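Cell wall binding protein cwp8 (Peptoclostridium difficile, PDB 5J6Q) belongs to the S-layer-associated cell wall proteins and is probably attached to the bacterial cell wall through its three CWB2 domains. Local coordinates at residues Ala311-Leu316 with Lys367-Gly372; Gly325-Pro330 with Ala442-Thr447; Ala332-Ala337 with Lys410-Thr415. All coordinates share one frame; numbering follows the deposited sequence.

Contact 1 of 3, residues Ala311-Leu316 with Lys367-Gly372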
ATOM      1  N   ALA A 311      26.182  13.524  -6.844  1.00 55.02           N
ATOM      2  CA  ALA A 311      27.327  12.820  -6.244  1.00 52.79           C
ATOM      3  C   ALA A 311      28.682  13.345  -6.838  1.00 53.57           C
ATOM      4  O   ALA A 311      28.802  13.539  -8.068  1.00 51.77           O
ATOM      5  CB  ALA A 311      27.223  11.297  -6.495  1.00 48.80           C
ATOM      6  N   GLU A 312      29.710  13.454  -5.976  1.00 50.42           N
ATOM      7  CA  GLU A 312      30.969  13.932  -6.422  1.00 54.39           C
ATOM      8  C   GLU A 312      31.840  12.821  -6.834  1.00 55.47           C
ATOM      9  O   GLU A 312      32.873  13.041  -7.481  1.00 56.12           O
ATOM     10  CB  GLU A 312      31.575  14.790  -5.317  1.00 56.35           C
ATOM     11  CG  GLU A 312      30.698  16.031  -5.152  1.00 66.86           C
ATOM     12  CD  GLU A 312      30.907  16.749  -3.854  1.00 83.52           C
ATOM     13  OE1 GLU A 312      30.103  17.659  -3.555  1.00 92.14           O
ATOM     14  OE2 GLU A 312      31.868  16.412  -3.133  1.00 92.64           O
ATOM     15  N   ALA A 313      31.415  11.601  -6.534  1.00 54.28           N
ATOM     16  CA  ALA A 313      32.242  10.445  -6.864  1.00 47.30           C
ATOM     17  C   ALA A 313      31.457   9.151  -6.743  1.00 46.31           C
ATOM     18  O   ALA A 313      30.269   9.171  -6.401  1.00 45.58           O
ATOM     19  CB  ALA A 313      33.448  10.390  -5.925  1.00 44.18           C
ATOM     20  N   ILE A 314      32.118   8.019  -7.073  1.00 44.70           N
ATOM     21  CA  ILE A 314      31.514   6.683  -6.991  1.00 50.73           C
ATOM     22  C   ILE A 314      32.544   5.816  -6.169  1.00 54.40           C
ATOM     23  O   ILE A 314      33.753   5.965  -6.387  1.00 50.27           O
ATOM     24  CB  ILE A 314      31.279   5.994  -8.381  1.00 52.04           C
ATOM     25  CG1 ILE A 314      30.445   6.890  -9.333  1.00 44.77           C
ATOM     26  CG2 ILE A 314      30.604   4.567  -8.172  1.00 46.19           C
ATOM     27  CD1 ILE A 314      28.964   6.935  -9.026  1.00 38.26           C
ATOM     28  N   ILE A 315      32.055   5.034  -5.171  1.00 49.29           N
ATOM     29  CA  ILE A 315      32.861   4.075  -4.500  1.00 47.22           C
ATOM     30  C   ILE A 315      32.264   2.798  -5.032  1.00 46.99           C
ATOM     31  O   ILE A 315      31.052   2.580  -4.882  1.00 50.01           O
ATOM     32  CB  ILE A 315      32.829   4.073  -2.964  1.00 53.59           C
ATOM     33  CG1 ILE A 315      32.951   5.490  -2.377  1.00 55.19           C
ATOM     34  CG2 ILE A 315      34.015   3.213  -2.477  1.00 58.25           C
ATOM     35  CD1 ILE A 315      34.411   6.018  -2.474  1.00 55.45           C
ATOM     36  N   LEU A 316      33.078   1.940  -5.621  1.00 47.14           N
ATOM     37  CA  LEU A 316      32.608   0.674  -6.196  1.00 46.85           C
ATOM     38  C   LEU A 316      33.329  -0.515  -5.485  1.00 48.58           C
ATOM     39  O   LEU A 316      34.552  -0.556  -5.462  1.00 49.33           O
ATOM     40  CB  LEU A 316      32.934   0.719  -7.669  1.00 48.33           C
ATOM     41  CG  LEU A 316      32.221  -0.275  -8.542  1.00 53.29           C
ATOM     42  CD1 LEU A 316      30.730  -0.225  -8.330  1.00 53.15           C
ATOM     43  CD2 LEU A 316      32.553   0.118 -10.022  1.00 50.80           C
ATOM     44  N   LYS A 367      35.466  11.358  -9.974  1.00 59.28           N
ATOM     45  CA  LYS A 367      36.175  10.107  -9.915  1.00 55.93           C
ATOM     46  C   LYS A 367      35.334   8.872  -9.450  1.00 54.74           C
ATOM     47  O   LYS A 367      34.368   8.997  -8.734  1.00 55.04           O
ATOM     48  CB  LYS A 367      37.317  10.294  -8.935  1.00 62.63           C
ATOM     49  CG  LYS A 367      38.498  10.996  -9.575  1.00 75.65           C
ATOM     50  CD  LYS A 367      38.881  12.218  -8.780  1.00 85.09           C
ATOM     51  CE  LYS A 367      40.027  11.907  -7.856  1.00 92.67           C
ATOM     52  NZ  LYS A 367      40.187  12.973  -6.837  1.00 96.03           N
ATOM     53  N   ILE A 368      35.769   7.719  -9.869  1.00 50.94           N
ATOM     54  CA  ILE A 368      35.224   6.424  -9.573  1.00 54.48           C
ATOM     55  C   ILE A 368      36.389   5.649  -8.897  1.00 58.86           C
ATOM     56  O   ILE A 368      37.428   5.440  -9.556  1.00 54.66           O
ATOM     57  CB  ILE A 368      34.767   5.650 -10.823  1.00 51.77           C
ATOM     58  CG1 ILE A 368      33.562   6.356 -11.499  1.00 51.36           C
ATOM     59  CG2 ILE A 368      34.414   4.202 -10.429  1.00 46.66           C
ATOM     60  CD1 ILE A 368      33.183   5.670 -12.814  1.00 50.19           C
ATOM     61  N   TYR A 369      36.243   5.321  -7.556  1.00 55.72           N
ATOM     62  CA  TYR A 369      37.238   4.548  -6.882  1.00 50.05           C
ATOM     63  C   TYR A 369      36.759   3.103  -6.845  1.00 53.18           C
ATOM     64  O   TYR A 369      35.610   2.868  -6.454  1.00 59.84           O
ATOM     65  CB  TYR A 369      37.419   5.004  -5.447  1.00 49.81           C
ATOM     66  CG  TYR A 369      37.785   6.451  -5.270  1.00 53.92           C
ATOM     67  CD1 TYR A 369      36.823   7.441  -5.322  1.00 51.66           C
ATOM     68  CD2 TYR A 369      39.103   6.831  -5.011  1.00 56.94           C
ATOM     69  CE1 TYR A 369      37.151   8.782  -5.107  1.00 55.80           C
ATOM     70  CE2 TYR A 369      39.443   8.162  -4.800  1.00 56.32           C
ATOM     71  CZ  TYR A 369      38.464   9.135  -4.851  1.00 62.23           C
ATOM     72  OH  TYR A 369      38.812  10.463  -4.657  1.00 64.63           O
ATOM     73  N   ILE A 370      37.580   2.153  -7.220  1.00 55.43           N
ATOM     74  CA  ILE A 370      37.241   0.728  -7.145  1.00 58.37           C
ATOM     75  C   ILE A 370      38.018   0.230  -5.902  1.00 63.02           C
ATOM     76  O   ILE A 370      39.233   0.347  -5.876  1.00 63.27           O
ATOM     77  CB  ILE A 370      37.664   0.078  -8.470  1.00 58.55           C
ATOM     78  CG1 ILE A 370      36.676   0.508  -9.548  1.00 62.08           C
ATOM     79  CG2 ILE A 370      37.720  -1.453  -8.381  1.00 62.88           C
ATOM     80  CD1 ILE A 370      37.190   0.412 -10.948  1.00 62.85           C
ATOM     81  N   VAL A 371      37.314  -0.229  -4.844  1.00 65.46           N
ATOM     82  CA  VAL A 371      37.999  -0.729  -3.654  1.00 64.58           C
ATOM     83  C   VAL A 371      38.198  -2.247  -3.773  1.00 70.21           C
ATOM     84  O   VAL A 371      37.284  -2.929  -4.230  1.00 75.11           O
ATOM     85  CB  VAL A 371      37.153  -0.326  -2.439  1.00 67.52           C
ATOM     86  CG1 VAL A 371      37.728  -0.926  -1.146  1.00 65.01           C
ATOM     87  CG2 VAL A 371      37.105   1.208  -2.344  1.00 60.65           C
ATOM     88  N   GLY A 372      39.376  -2.775  -3.397  1.00 73.12           N
ATOM     89  CA  GLY A 372      39.607  -4.202  -3.500  1.00 79.78           C
ATOM     90  C   GLY A 372      40.438  -4.552  -4.722  1.00 89.52           C
ATOM     91  O   GLY A 372      40.652  -3.727  -5.621  1.00 91.09           O
TER

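Contact 2 of 3, residues Gly325-Pro330 with Ala442-Thr447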
ATOM      1  N   GLY A 325      34.036  -2.989   1.919  1.00 50.51           N
ATOM      2  CA  GLY A 325      32.867  -2.147   1.970  1.00 54.77           C
ATOM      3  C   GLY A 325      32.640  -1.434   3.293  1.00 60.13           C
ATOM      4  O   GLY A 325      32.429  -0.231   3.305  1.00 61.22           O
ATOM      5  N   LEU A 326      32.666  -2.155   4.427  1.00 62.80           N
ATOM      6  CA  LEU A 326      32.369  -1.486   5.706  1.00 59.15           C
ATOM      7  C   LEU A 326      33.450  -0.471   5.980  1.00 54.17           C
ATOM      8  O   LEU A 326      33.153   0.630   6.451  1.00 47.11           O
ATOM      9  CB  LEU A 326      32.205  -2.519   6.864  1.00 59.03           C
ATOM     10  CG  LEU A 326      33.470  -3.226   7.369  1.00 63.01           C
ATOM     11  CD1 LEU A 326      34.176  -2.366   8.406  1.00 59.33           C
ATOM     12  CD2 LEU A 326      33.077  -4.535   8.063  1.00 64.86           C
ATOM     13  N   ALA A 327      34.746  -0.840   5.649  1.00 55.33           N
ATOM     14  CA  ALA A 327      35.870   0.123   5.797  1.00 54.62           C
ATOM     15  C   ALA A 327      35.667   1.322   4.831  1.00 54.49           C
ATOM     16  O   ALA A 327      36.152   2.422   5.111  1.00 55.23           O
ATOM     17  CB  ALA A 327      37.189  -0.576   5.486  1.00 54.09           C
ATOM     18  N   SER A 328      34.925   1.137   3.700  1.00 52.41           N
ATOM     19  CA  SER A 328      34.715   2.264   2.773  1.00 52.19           C
ATOM     20  C   SER A 328      33.708   3.331   3.210  1.00 51.45           C
ATOM     21  O   SER A 328      33.497   4.283   2.435  1.00 49.44           O
ATOM     22  CB  SER A 328      34.265   1.738   1.428  1.00 49.43           C
ATOM     23  OG  SER A 328      35.306   0.928   0.910  1.00 53.37           O
ATOM     24  N   ALA A 329      33.117   3.215   4.416  1.00 47.45           N
ATOM     25  CA  ALA A 329      32.063   4.155   4.796  1.00 48.64           C
ATOM     26  C   ALA A 329      32.558   5.573   5.004  1.00 46.17           C
ATOM     27  O   ALA A 329      31.858   6.455   4.497  1.00 42.84           O
ATOM     28  CB  ALA A 329      31.346   3.674   6.073  1.00 45.55           C
ATOM     29  N   PRO A 330      33.661   5.839   5.793  1.00 45.25           N
ATOM     30  CA  PRO A 330      34.087   7.250   5.937  1.00 45.93           C
ATOM     31  C   PRO A 330      34.545   7.787   4.581  1.00 45.26           C
ATOM     32  O   PRO A 330      34.514   8.965   4.407  1.00 49.31           O
ATOM     33  CB  PRO A 330      35.172   7.174   7.015  1.00 47.08           C
ATOM     34  CG  PRO A 330      35.597   5.754   6.996  1.00 48.42           C
ATOM     35  CD  PRO A 330      34.378   4.989   6.768  1.00 43.31           C
ATOM     36  N   ALA A 442      36.681   9.042  10.681  1.00 56.69           N
ATOM     37  CA  ALA A 442      37.486   8.031  11.356  1.00 53.85           C
ATOM     38  C   ALA A 442      37.768   6.821  10.491  1.00 54.79           C
ATOM     39  O   ALA A 442      36.850   6.207   9.936  1.00 56.26           O
ATOM     40  CB  ALA A 442      36.793   7.589  12.622  1.00 54.02           C
ATOM     41  N   PRO A 443      39.050   6.479  10.277  1.00 53.53           N
ATOM     42  CA  PRO A 443      39.336   5.303   9.473  1.00 50.03           C
ATOM     43  C   PRO A 443      39.001   4.041  10.251  1.00 49.49           C
ATOM     44  O   PRO A 443      38.894   4.031  11.491  1.00 46.21           O
ATOM     45  CB  PRO A 443      40.840   5.439   9.166  1.00 51.22           C
ATOM     46  CG  PRO A 443      41.355   6.392  10.200  1.00 53.44           C
ATOM     47  CD  PRO A 443      40.243   7.322  10.455  1.00 53.84           C
ATOM     48  N   ILE A 444      38.889   2.949   9.511  1.00 49.19           N
ATOM     49  CA  ILE A 444      38.593   1.698  10.115  1.00 50.18           C
ATOM     50  C   ILE A 444      39.744   0.867   9.679  1.00 50.85           C
ATOM     51  O   ILE A 444      39.832   0.515   8.505  1.00 48.37           O
ATOM     52  CB  ILE A 444      37.248   1.110   9.590  1.00 49.96           C
ATOM     53  CG1 ILE A 444      36.037   1.874  10.190  1.00 43.99           C
ATOM     54  CG2 ILE A 444      37.187  -0.355   9.931  1.00 40.54           C
ATOM     55  CD1 ILE A 444      34.724   1.519   9.426  1.00 40.03           C
ATOM     56  N   ILE A 445      40.607   0.518  10.618  1.00 52.94           N
ATOM     57  CA  ILE A 445      41.789  -0.222  10.262  1.00 51.07           C
ATOM     58  C   ILE A 445      41.516  -1.644  10.594  1.00 53.46           C
ATOM     59  O   ILE A 445      41.074  -1.944  11.707  1.00 54.88           O
ATOM     60  CB  ILE A 445      42.974   0.386  11.079  1.00 54.84           C
ATOM     61  CG1 ILE A 445      43.159   1.907  10.726  1.00 47.72           C
ATOM     62  CG2 ILE A 445      44.242  -0.412  10.797  1.00 53.08           C
ATOM     63  CD1 ILE A 445      43.387   2.126   9.192  1.00 46.48           C
ATOM     64  N   VAL A 446      41.758  -2.499   9.652  1.00 49.29           N
ATOM     65  CA  VAL A 446      41.553  -3.921   9.779  1.00 48.39           C
ATOM     66  C   VAL A 446      42.959  -4.509  10.035  1.00 55.90           C
ATOM     67  O   VAL A 446      43.871  -4.173   9.277  1.00 57.78           O
ATOM     68  CB  VAL A 446      40.973  -4.417   8.465  1.00 46.32           C
ATOM     69  CG1 VAL A 446      40.745  -5.924   8.501  1.00 44.74           C
ATOM     70  CG2 VAL A 446      39.673  -3.686   8.141  1.00 44.76           C
ATOM     71  N   THR A 447      43.125  -5.410  11.062  1.00 62.62           N
ATOM     72  CA  THR A 447      44.451  -5.946  11.358  1.00 70.47           C
ATOM     73  C   THR A 447      44.447  -7.470  11.577  1.00 73.44           C
ATOM     74  O   THR A 447      43.419  -8.079  11.935  1.00 72.46           O
ATOM     75  CB  THR A 447      45.025  -5.202  12.597  1.00 73.83           C
ATOM     76  OG1 THR A 447      46.409  -5.584  12.767  1.00 74.79           O
ATOM     77  CG2 THR A 447      44.245  -5.527  13.883  1.00 71.15           C
TER
HETATM   78  O   HOH W   1      38.054   3.289   6.801  1.00 53.51           O

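Contact 3 of 3, residues Ala332-Ala337 with Lys410-Thr415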
ATOM      1  N   ALA A 332      33.105   6.899   1.431  1.00 47.70           N
ATOM      2  CA  ALA A 332      31.912   7.324   0.698  1.00 47.26           C
ATOM      3  C   ALA A 332      31.337   8.594   1.341  1.00 46.34           C
ATOM      4  O   ALA A 332      30.784   9.433   0.625  1.00 47.35           O
ATOM      5  CB  ALA A 332      30.828   6.249   0.688  1.00 46.42           C
ATOM      6  N   SER A 333      31.435   8.741   2.643  1.00 45.60           N
ATOM      7  CA  SER A 333      30.850   9.934   3.261  1.00 51.08           C
ATOM      8  C   SER A 333      31.700  11.147   2.940  1.00 59.19           C
ATOM      9  O   SER A 333      31.163  12.241   2.727  1.00 63.78           O
ATOM     10  CB  SER A 333      30.797   9.786   4.781  1.00 51.55           C
ATOM     11  OG  SER A 333      29.590   9.192   5.235  1.00 58.00           O
ATOM     12  N   GLN A 334      33.038  10.957   2.916  1.00 63.05           N
ATOM     13  CA  GLN A 334      33.952  12.090   2.696  1.00 65.27           C
ATOM     14  C   GLN A 334      33.941  12.606   1.292  1.00 61.93           C
ATOM     15  O   GLN A 334      33.857  13.823   1.125  1.00 59.82           O
ATOM     16  CB  GLN A 334      35.397  11.743   3.061  1.00 60.06           C
ATOM     17  CG  GLN A 334      36.153  12.996   3.451  1.00 58.59           C
ATOM     18  CD  GLN A 334      37.296  12.695   4.371  1.00 58.09           C
ATOM     19  OE1 GLN A 334      38.370  12.320   3.923  1.00 63.37           O
ATOM     20  NE2 GLN A 334      37.059  12.772   5.664  1.00 55.80           N
ATOM     21  N   LYS A 335      34.030  11.693   0.305  1.00 58.21           N
ATOM     22  CA  LYS A 335      34.019  12.010  -1.119  1.00 55.23           C
ATOM     23  C   LYS A 335      32.581  12.140  -1.638  1.00 53.72           C
ATOM     24  O   LYS A 335      32.378  12.218  -2.853  1.00 52.46           O
ATOM     25  CB  LYS A 335      34.770  10.926  -1.914  1.00 53.89           C
ATOM     26  CG  LYS A 335      36.252  10.730  -1.462  1.00 63.75           C
ATOM     27  CD  LYS A 335      37.003  12.066  -1.045  1.00 71.98           C
ATOM     28  CE  LYS A 335      38.250  11.742  -0.195  1.00 85.39           C
ATOM     29  NZ  LYS A 335      38.887  12.934   0.496  1.00 82.86           N
ATOM     30  N   ASN A 336      31.580  12.169  -0.716  1.00 54.11           N
ATOM     31  CA  ASN A 336      30.155  12.310  -1.086  1.00 58.60           C
ATOM     32  C   ASN A 336      29.798  11.423  -2.278  1.00 56.27           C
ATOM     33  O   ASN A 336      29.330  11.893  -3.304  1.00 54.29           O
ATOM     34  CB  ASN A 336      29.877  13.777  -1.395  1.00 64.87           C
ATOM     35  CG  ASN A 336      30.184  14.614  -0.186  1.00 81.07           C
ATOM     36  OD1 ASN A 336      29.521  14.462   0.846  1.00 87.35           O
ATOM     37  ND2 ASN A 336      31.177  15.504  -0.220  1.00 87.13           N
ATOM     38  N   ALA A 337      30.052  10.139  -2.134  1.00 51.49           N
ATOM     39  CA  ALA A 337      29.878   9.144  -3.195  1.00 46.35           C
ATOM     40  C   ALA A 337      29.041   8.004  -2.687  1.00 42.69           C
ATOM     41  O   ALA A 337      29.118   7.735  -1.486  1.00 46.28           O
ATOM     42  CB  ALA A 337      31.241   8.581  -3.593  1.00 39.11           C
ATOM     43  N   LYS A 410      44.367   5.930   3.821  1.00 72.20           N
ATOM     44  CA  LYS A 410      45.190   7.000   3.259  1.00 79.72           C
ATOM     45  C   LYS A 410      44.411   7.997   2.388  1.00 79.88           C
ATOM     46  O   LYS A 410      44.805   9.164   2.324  1.00 78.32           O
ATOM     47  CB  LYS A 410      46.328   6.383   2.451  1.00 82.51           C
ATOM     48  CG  LYS A 410      47.450   5.862   3.324  1.00 86.68           C
ATOM     49  CD  LYS A 410      48.740   5.702   2.504  1.00 98.37           C
ATOM     50  CE  LYS A 410      49.322   4.315   2.652  1.00105.83           C
ATOM     51  NZ  LYS A 410      49.725   3.731   1.334  1.00115.02           N
ATOM     52  N   GLN A 411      43.317   7.544   1.719  1.00 75.81           N
ATOM     53  CA  GLN A 411      42.463   8.397   0.881  1.00 66.42           C
ATOM     54  C   GLN A 411      41.623   9.362   1.732  1.00 64.18           C
ATOM     55  O   GLN A 411      40.928  10.220   1.186  1.00 65.19           O
ATOM     56  CB  GLN A 411      41.501   7.559   0.036  1.00 62.24           C
ATOM     57  CG  GLN A 411      42.184   6.701  -0.997  1.00 69.03           C
ATOM     58  CD  GLN A 411      42.479   7.501  -2.250  1.00 75.88           C
ATOM     59  OE1 GLN A 411      42.158   8.730  -2.359  1.00 76.05           O
ATOM     60  NE2 GLN A 411      43.060   6.815  -3.228  1.00 76.38           N
ATOM     61  N   LEU A 412      41.674   9.228   3.033  1.00 61.14           N
ATOM     62  CA  LEU A 412      40.929  10.114   3.928  1.00 65.16           C
ATOM     63  C   LEU A 412      41.856  11.285   4.318  1.00 71.70           C
ATOM     64  O   LEU A 412      43.057  11.175   4.131  1.00 77.52           O
ATOM     65  CB  LEU A 412      40.483   9.396   5.247  1.00 62.39           C
ATOM     66  CG  LEU A 412      39.592   8.111   5.135  1.00 55.35           C
ATOM     67  CD1 LEU A 412      39.376   7.556   6.574  1.00 47.95           C
ATOM     68  CD2 LEU A 412      38.169   8.394   4.495  1.00 51.17           C
ATOM     69  N   LYS A 413      41.320  12.378   4.858  1.00 80.30           N
ATOM     70  CA  LYS A 413      42.140  13.490   5.322  1.00 92.62           C
ATOM     71  C   LYS A 413      42.718  13.155   6.721  1.00 95.58           C
ATOM     72  O   LYS A 413      41.958  12.733   7.591  1.00 94.16           O
ATOM     73  CB  LYS A 413      41.287  14.765   5.396  1.00 96.99           C
ATOM     74  CG  LYS A 413      40.758  15.206   4.035  1.00102.06           C
ATOM     75  CD  LYS A 413      39.260  15.495   4.085  1.00104.82           C
ATOM     76  CE  LYS A 413      38.959  16.853   4.679  1.00106.91           C
ATOM     77  NZ  LYS A 413      38.971  16.820   6.170  1.00105.37           N
ATOM     78  N   ASP A 414      44.043  13.340   6.930  1.00 95.84           N
ATOM     79  CA  ASP A 414      44.742  13.068   8.192  1.00 96.17           C
ATOM     80  C   ASP A 414      44.309  13.965   9.355  1.00 98.55           C
ATOM     81  O   ASP A 414      44.796  13.801  10.468  1.00 98.98           O
ATOM     82  CB  ASP A 414      46.247  13.254   7.983  1.00100.77           C
ATOM     83  CG  ASP A 414      46.576  14.557   7.281  1.00106.63           C
ATOM     84  OD1 ASP A 414      47.153  14.502   6.179  1.00109.25           O
ATOM     85  OD2 ASP A 414      46.242  15.635   7.836  1.00108.12           O
ATOM     86  N   THR A 415      43.409  14.906   9.111  1.00 99.86           N
ATOM     87  CA  THR A 415      42.932  15.834  10.130  1.00103.01           C
ATOM     88  C   THR A 415      41.974  15.169  11.126  1.00101.62           C
ATOM     89  O   THR A 415      41.375  15.862  11.958  1.00 97.96           O
ATOM     90  CB  THR A 415      42.238  16.986   9.410  1.00106.07           C
ATOM     91  OG1 THR A 415      41.378  16.425   8.409  1.00108.78           O
ATOM     92  CG2 THR A 415      43.235  17.926   8.748  1.00108.16           C
TER
HETATM   93  O   HOH W   2      39.105  12.357   7.969  1.00 57.15           O

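Contact 1 of 3, residues Ala311-Leu316 with Lys367-Gly372
Ile314 and Ile315 lie beside Ile368 and Tyr369 where strands 313-318 and 367-371 form the inner pair of a four-stranded parallel sheet in the first CWB2 domain, a module related to the Toprim fold. The paired segments run at 13° to each other. Their backbone bonds follow the parallel pattern: Ile314 uses its N and O on Lys367 and Tyr369, and Leu316 uses its own on Tyr369 and Val371. The bond from Tyr369 N to Ile314 O (2.8 Å) is nearly straight at 168°.

On one face the edge of the Tyr369 ring at CE1 settles against the small Ala313, 4.1 Å from its CB. Ile315 fits in as a fork. Its CD1 branch touches Tyr369 CD1 at 4.0 Å, while its CG2 branch meets Val371 CG2 at 3.7 Å. On the other face the fit is ridge beside ridge: Ile314 and Ile368 lie alongside, CG1 to CG1 at 3.8 Å, and Leu316 CD2 rests near Ile370 CG1 at 4.2 Å. Helix 349-359 covers Ile314, and Leu385 of helix 379-386 covers both Leu316 and Ile370.

The first torsion of Tyr369 sets the ring's place: CG of Tyr369 stands beside the backbone N (chi1 -57°), which leaves Ile314 O at the ring's edge, in its plane, 3.6 Å from Tyr369 CD1.

Contact 2 of 3, residues Gly325-Pro330 with Ala442-Thr447
Ile444 pushes its side chain into the junction of helices 322-327 and 329-334, where Leu326, Ala327 and Pro330 receive it. The contact joins two CWB2 domains: the helical residues belong to the first, whereas Ile444 begins an edge strand, 444-447, of the second domain's parallel sheet. All five touching residues are buried.

The tight part centres on the two branches of the isoleucine. Its CD1 reaches the backbone, 3.5 Å from Leu326 O and 4.1 Å from Ala327 CA. The other branch, CG2, lies 3.9 Å from Leu326 CD1, and these two side chains cross at about a right angle. In Leu326, CG sits between its own backbone N and carbonyl carbon (chi1 72°), an uncommon torsion that places CD1 against the isoleucine. Ser434 and Ala437 of helix 434-438 also touch the Ile444 side chain. A separate close approach lies toward Ala442, where Pro330 brings CG within 3.2 Å of Ala442 O, while Pro330 CD stays 4.4 Å from Ile444 CD1.

The looser, hydrated part is the gap between Ala327 O and Ile444 N. Here the two backbones are too far apart to bond directly and a water fills the step: it donates to Ala327 O at 2.7 Å and accepts from Ile444 N at 2.9 Å.

No direct hydrogen bond links the two segments. Cohesion between the domains here therefore rests mainly on apolar burial, with one water bridging the backbones; Ala327 O and Ile444 N share that water, while Leu326 O is bonded by Ala329 N and by Ser434 OG.

Contact 3 of 3, residues Ala332-Ala337 with Lys410-Thr415
Gln334 holds the backbone of Lys413 with OE1 directly and with NE2 through a water, tying the end of helix 329-334 in the first CWB2 domain to the loop between helix 401-410 and strand 418-423 of the second. Its OE1 accepts from Lys413 N at 3.1 Å; the bond is bent, 146° at the hydrogen, and the donor sits 17° from the carbonyl plane. Its NE2 donates to a water at 3.1 Å, and that water donates in turn to Lys413 O at 2.9 Å. The aliphatic part of Lys413 folds over a face of the same amide, CD lying 3.4 Å from Gln334 CD. An extended glutamine chain, with CG anti to the backbone N (chi1 -154°), spans the gap.

Next to this grip, Lys335 reaches across to the preceding peptide, its CE 3.4 Å from Gln411 O. Lys413 NZ turns elsewhere, to a weak bond with Thr415 OG1.

Further out, the end of the helix is closed by a Schellman motif: Ala337 N bonds to Ala332 O at 2.9 Å, Asn336 N bonds weakly to Ser333 O, and Asn336 has a positive phi. The loop is held in turn by Leu412 packing on Pro330 and Leu331, and by Gln411 NE2 bonding to Glu394 OE2.

This is a largely polar contact at the surface, with aliphatic packing beside the bond. No salt bridge crosses the two segments; the one direct hydrogen bond runs from a backbone N-H to a neutral amide, and the ammonium groups of Lys335 and Lys413, NZ to NZ 6.9 Å, would probably repel each other mildly.

How the contacts relate
Contact 1 builds the sheet of the first CWB2 domain, whereas contacts 2 and 3 join that domain to the second, so the three run from a domain core outward to an interface. Contact 3 has its centre about 11 Å from those of both others; contacts 1 and 2 are about 15 Å apart. Glu312 N lies 3.1 Å from Asn336 O, a probable hydrogen bond linking contacts 1 and 3. Leu412 ties contact 3 to contact 2, its CD1 3.7 Å from Pro443 CB, and Val371 CG1 meets Ser328 OG at 3.7 Å between contacts 1 and 2. Helix 329-334 serves both interface contacts, its start in contact 2 and its end in contact 3.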